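Local coordinates for protein D-ribitol-5-phosphate phosphatase (Bacteroides thetaiotaomicron, PDB 4JB3) that removes the phosphate from ribitol 5-phosphate and ribitol 1-phosphate and can also dephosphorylate a ribityl-aminouracil intermediate of riboflavin synthesis, at residues L71-R82 and T94-W102. Residues are numbered along the deposited sequence; the frame is centred on the assembly and turned at random.
Sequences LEEGKLSADEFR and TMEETKQAW
Leu71 and Trp102 run alongside one another, pointing opposite ways, Leu71 CD2 lying 3.6 Å from Trp102 CZ2. The same methyl sits over the centre of the Phe81 ring, 3.8 Å above its plane. Glu72 OE2 lies 3.7 Å from Trp102 CZ3, carboxylate and indole planes nearly parallel, and is hydrogen-bonded to Asn133; OE1 is hydrogen-bonded to a glycerol, probably from the crystallisation liquor. The Glu72 side chain is about 9 Å (nearest atoms) from the sodium ion. Past the Ser77-Glu80 capping box, Ala78 CB touches Met95 CE. Phe81, CG anti to the backbone N (chi1 170°), reaches the indole obliquely, CE2 3.4 Å from Trp102 NE1; Thr98 CG2 meets the edge of the Phe81 ring. Arg82 CD is 3.8 Å from Met95 SD; Arg82 NE and NH2 form a side-on salt bridge to Asp79 OD1, near the guanidinium plane, NE at 2.9 Å. A serine in place of Arg82 would probably leave Asp79 without its charged mate, Leu93 O without its NH1 donor and Met95 SD without the CD methylene. The axes of 78-82 and 95-102 cross at 89°. These helices lie between strands 26-29 and 125-130, consistent with the helical C1-type cap of many HAD phosphatases.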
loop_
_atom_site.group_PDB
_atom_site.type_symbol
_atom_site.label_atom_id
_atom_site.label_comp_id
_atom_site.label_asym_id
_atom_site.label_seq_id
_atom_site.Cartn_x
_atom_site.Cartn_y
_atom_site.Cartn_z
ATOM N N LEU A 71 -5.163 8.922 -11.584
ATOM C CA LEU A 71 -5.254 7.471 -11.690
ATOM C C LEU A 71 -5.488 6.848 -10.319
ATOM O O LEU A 71 -6.377 6.000 -10.151
ATOM C CB LEU A 71 -3.976 6.897 -12.308
ATOM C CG LEU A 71 -3.898 5.369 -12.340
ATOM C CD1 LEU A 71 -4.887 4.827 -13.384
ATOM C CD2 LEU A 71 -2.469 4.902 -12.598
ATOM N N GLU A 72 -4.745 7.295 -9.316
ATOM C CA GLU A 72 -4.866 6.689 -7.991
ATOM C C GLU A 72 -6.149 7.084 -7.260
ATOM O O GLU A 72 -6.506 6.469 -6.254
ATOM C CB GLU A 72 -3.596 6.919 -7.163
ATOM C CG GLU A 72 -2.378 6.305 -7.868
ATOM C CD GLU A 72 -1.365 5.681 -6.929
ATOM O OE1 GLU A 72 -1.090 6.243 -5.840
ATOM O OE2 GLU A 72 -0.828 4.604 -7.295
ATOM N N GLU A 73 -6.858 8.080 -7.779
ATOM C CA GLU A 73 -8.168 8.448 -7.228
ATOM C C GLU A 73 -9.334 7.936 -8.069
ATOM O O GLU A 73 -10.495 8.195 -7.748
ATOM C CB GLU A 73 -8.270 9.963 -7.049
ATOM C CG GLU A 73 -7.341 10.459 -5.975
ATOM C CD GLU A 73 -7.336 11.956 -5.794
ATOM O OE1 GLU A 73 -8.050 12.673 -6.534
ATOM O OE2 GLU A 73 -6.608 12.421 -4.894
ATOM N N GLY A 74 -9.024 7.223 -9.146
ATOM C CA GLY A 74 -10.058 6.672 -10.002
ATOM C C GLY A 74 -10.692 7.694 -10.927
ATOM O O GLY A 74 -11.709 7.404 -11.554
ATOM N N LYS A 75 -10.095 8.882 -11.017
ATOM C CA LYS A 75 -10.630 9.937 -11.875
ATOM C C LYS A 75 -10.210 9.725 -13.319
ATOM O O LYS A 75 -10.880 10.195 -14.248
ATOM C CB LYS A 75 -10.186 11.302 -11.365
ATOM C CG LYS A 75 -10.750 11.615 -9.990
ATOM C CD LYS A 75 -10.306 12.977 -9.489
ATOM C CE LYS A 75 -10.917 13.276 -8.126
ATOM N NZ LYS A 75 -10.592 14.649 -7.651
ATOM N N LEU A 76 -9.101 9.018 -13.492
ATOM C CA LEU A 76 -8.701 8.482 -14.785
ATOM C C LEU A 76 -8.715 6.967 -14.681
ATOM O O LEU A 76 -8.209 6.399 -13.704
ATOM C CB LEU A 76 -7.281 8.926 -15.155
ATOM C CG LEU A 76 -7.039 10.364 -15.595
ATOM C CD1 LEU A 76 -5.569 10.530 -15.955
ATOM C CD2 LEU A 76 -7.927 10.741 -16.771
ATOM N N SER A 77 -9.279 6.302 -15.685
ATOM C CA SER A 77 -9.158 4.848 -15.769
ATOM C C SER A 77 -7.739 4.473 -16.159
ATOM O O SER A 77 -6.950 5.336 -16.563
ATOM C CB SER A 77 -10.115 4.286 -16.813
ATOM O OG SER A 77 -9.710 4.671 -18.123
ATOM N N ALA A 78 -7.406 3.191 -16.039
ATOM C CA ALA A 78 -6.090 2.727 -16.457
ATOM C C ALA A 78 -5.810 3.105 -17.913
ATOM O O ALA A 78 -4.715 3.569 -18.248
ATOM C CB ALA A 78 -5.958 1.228 -16.258
ATOM N N ASP A 79 -6.800 2.914 -18.777
ATOM C CA ASP A 79 -6.652 3.209 -20.201
ATOM C C ASP A 79 -6.483 4.712 -20.430
ATOM O O ASP A 79 -5.655 5.137 -21.240
ATOM C CB ASP A 79 -7.885 2.690 -20.949
ATOM C CG ASP A 79 -7.682 2.601 -22.452
ATOM O OD1 ASP A 79 -6.535 2.373 -22.907
ATOM O OD2 ASP A 79 -8.676 2.721 -23.193
ATOM N N GLU A 80 -7.275 5.522 -19.738
ATOM C CA GLU A 80 -7.169 6.974 -19.879
ATOM C C GLU A 80 -5.805 7.476 -19.418
ATOM O O GLU A 80 -5.196 8.352 -20.041
ATOM C CB GLU A 80 -8.290 7.671 -19.100
ATOM C CG GLU A 80 -9.666 7.513 -19.732
ATOM C CD GLU A 80 -10.772 8.112 -18.886
ATOM O OE1 GLU A 80 -10.779 7.883 -17.656
ATOM O OE2 GLU A 80 -11.639 8.812 -19.453
ATOM N N PHE A 81 -5.316 6.915 -18.320
ATOM C CA PHE A 81 -3.990 7.264 -17.838
ATOM C C PHE A 81 -2.925 6.877 -18.864
ATOM O O PHE A 81 -2.005 7.648 -19.151
ATOM C CB PHE A 81 -3.719 6.576 -16.497
ATOM C CG PHE A 81 -2.293 6.697 -16.038
ATOM C CD1 PHE A 81 -1.870 7.797 -15.297
ATOM C CD2 PHE A 81 -1.368 5.705 -16.348
ATOM C CE1 PHE A 81 -0.544 7.912 -14.893
ATOM C CE2 PHE A 81 -0.052 5.810 -15.941
ATOM C CZ PHE A 81 0.364 6.912 -15.214
ATOM N N ARG A 82 -3.044 5.665 -19.400
ATOM C CA ARG A 82 -2.130 5.182 -20.432
ATOM C C ARG A 82 -2.066 6.156 -21.609
ATOM O O ARG A 82 -0.984 6.504 -22.094
ATOM C CB ARG A 82 -2.602 3.816 -20.934
ATOM C CG ARG A 82 -1.749 3.236 -22.049
ATOM C CD ARG A 82 -2.552 2.235 -22.861
ATOM N NE ARG A 82 -3.749 2.834 -23.446
ATOM C CZ ARG A 82 -3.750 3.569 -24.558
ATOM N NH1 ARG A 82 -2.617 3.797 -25.214
ATOM N NH2 ARG A 82 -4.884 4.080 -25.018
ATOM N N THR A 94 1.525 0.712 -24.711
ATOM C CA THR A 94 0.634 -0.416 -24.452
ATOM C C THR A 94 0.327 -0.493 -22.965
ATOM O O THR A 94 1.059 0.063 -22.128
ATOM C CB THR A 94 1.244 -1.754 -24.874
ATOM O OG1 THR A 94 2.371 -2.057 -24.040
ATOM C CG2 THR A 94 1.642 -1.733 -26.352
ATOM N N MET A 95 -0.729 -1.221 -22.626
ATOM C CA MET A 95 -1.044 -1.411 -21.220
ATOM C C MET A 95 0.074 -2.150 -20.512
ATOM O O MET A 95 0.389 -1.839 -19.363
ATOM C CB MET A 95 -2.368 -2.164 -21.062
ATOM C CG MET A 95 -3.584 -1.325 -21.415
ATOM S SD MET A 95 -3.840 -0.060 -20.140
ATOM C CE MET A 95 -4.821 -0.976 -18.966
ATOM N N GLU A 96 0.686 -3.116 -21.189
ATOM C CA GLU A 96 1.700 -3.927 -20.524
ATOM C C GLU A 96 2.953 -3.124 -20.189
ATOM O O GLU A 96 3.530 -3.300 -19.124
ATOM C CB GLU A 96 2.051 -5.169 -21.336
ATOM C CG GLU A 96 2.997 -6.126 -20.609
ATOM C CD GLU A 96 2.405 -6.706 -19.328
ATOM O OE1 GLU A 96 1.163 -6.785 -19.206
ATOM O OE2 GLU A 96 3.195 -7.096 -18.443
ATOM N N GLU A 97 3.377 -2.234 -21.075
ATOM C CA GLU A 97 4.576 -1.483 -20.726
ATOM C C GLU A 97 4.271 -0.432 -19.669
ATOM O O GLU A 97 5.149 -0.081 -18.876
ATOM C CB GLU A 97 5.245 -0.890 -21.949
ATOM C CG GLU A 97 4.469 0.195 -22.601
ATOM C CD GLU A 97 5.116 0.615 -23.899
ATOM O OE1 GLU A 97 4.392 0.784 -24.900
ATOM O OE2 GLU A 97 6.361 0.776 -23.920
ATOM N N THR A 98 3.024 0.029 -19.624
ATOM C CA THR A 98 2.616 0.979 -18.596
ATOM C C THR A 98 2.579 0.270 -17.242
ATOM O O THR A 98 3.056 0.810 -16.233
ATOM C CB THR A 98 1.266 1.622 -18.942
ATOM O OG1 THR A 98 1.374 2.259 -20.227
ATOM C CG2 THR A 98 0.892 2.671 -17.894
ATOM N N LYS A 99 2.038 -0.945 -17.228
ATOM C CA LYS A 99 2.035 -1.769 -16.021
ATOM C C LYS A 99 3.460 -2.023 -15.546
ATOM O O LYS A 99 3.751 -1.882 -14.354
ATOM C CB LYS A 99 1.328 -3.099 -16.264
ATOM C CG LYS A 99 1.332 -4.028 -15.043
ATOM C CD LYS A 99 0.548 -5.296 -15.332
ATOM C CE LYS A 99 0.686 -6.291 -14.195
ATOM N NZ LYS A 99 -0.179 -7.481 -14.426
ATOM N N GLN A 100 4.352 -2.387 -16.467
ATOM C CA GLN A 100 5.725 -2.687 -16.071
ATOM C C GLN A 100 6.420 -1.473 -15.465
ATOM O O GLN A 100 7.216 -1.617 -14.526
ATOM C CB GLN A 100 6.523 -3.287 -17.229
ATOM C CG GLN A 100 6.066 -4.694 -17.606
ATOM C CD GLN A 100 6.003 -5.638 -16.412
ATOM O OE1 GLN A 100 6.931 -5.706 -15.607
ATOM N NE2 GLN A 100 4.898 -6.367 -16.293
ATOM N N ALA A 101 6.096 -0.277 -15.957
ATOM C CA ALA A 101 6.657 0.934 -15.364
ATOM C C ALA A 101 6.176 1.108 -13.927
ATOM O O ALA A 101 6.975 1.368 -13.028
ATOM C CB ALA A 101 6.337 2.164 -16.209
ATOM N N TRP A 102 4.879 0.941 -13.699
ATOM C CA TRP A 102 4.345 0.977 -12.339
ATOM C C TRP A 102 4.999 -0.042 -11.403
ATOM O O TRP A 102 5.261 0.257 -10.231
ATOM C CB TRP A 102 2.831 0.766 -12.354
ATOM C CG TRP A 102 2.095 2.056 -12.540
ATOM C CD1 TRP A 102 1.436 2.475 -13.669
ATOM C CD2 TRP A 102 1.973 3.121 -11.587
ATOM N NE1 TRP A 102 0.901 3.725 -13.463
ATOM C CE2 TRP A 102 1.225 4.148 -12.198
ATOM C CE3 TRP A 102 2.425 3.306 -10.273
ATOM C CZ2 TRP A 102 0.902 5.327 -11.538
ATOM C CZ3 TRP A 102 2.108 4.475 -9.622
ATOM C CH2 TRP A 102 1.360 5.477 -10.252
#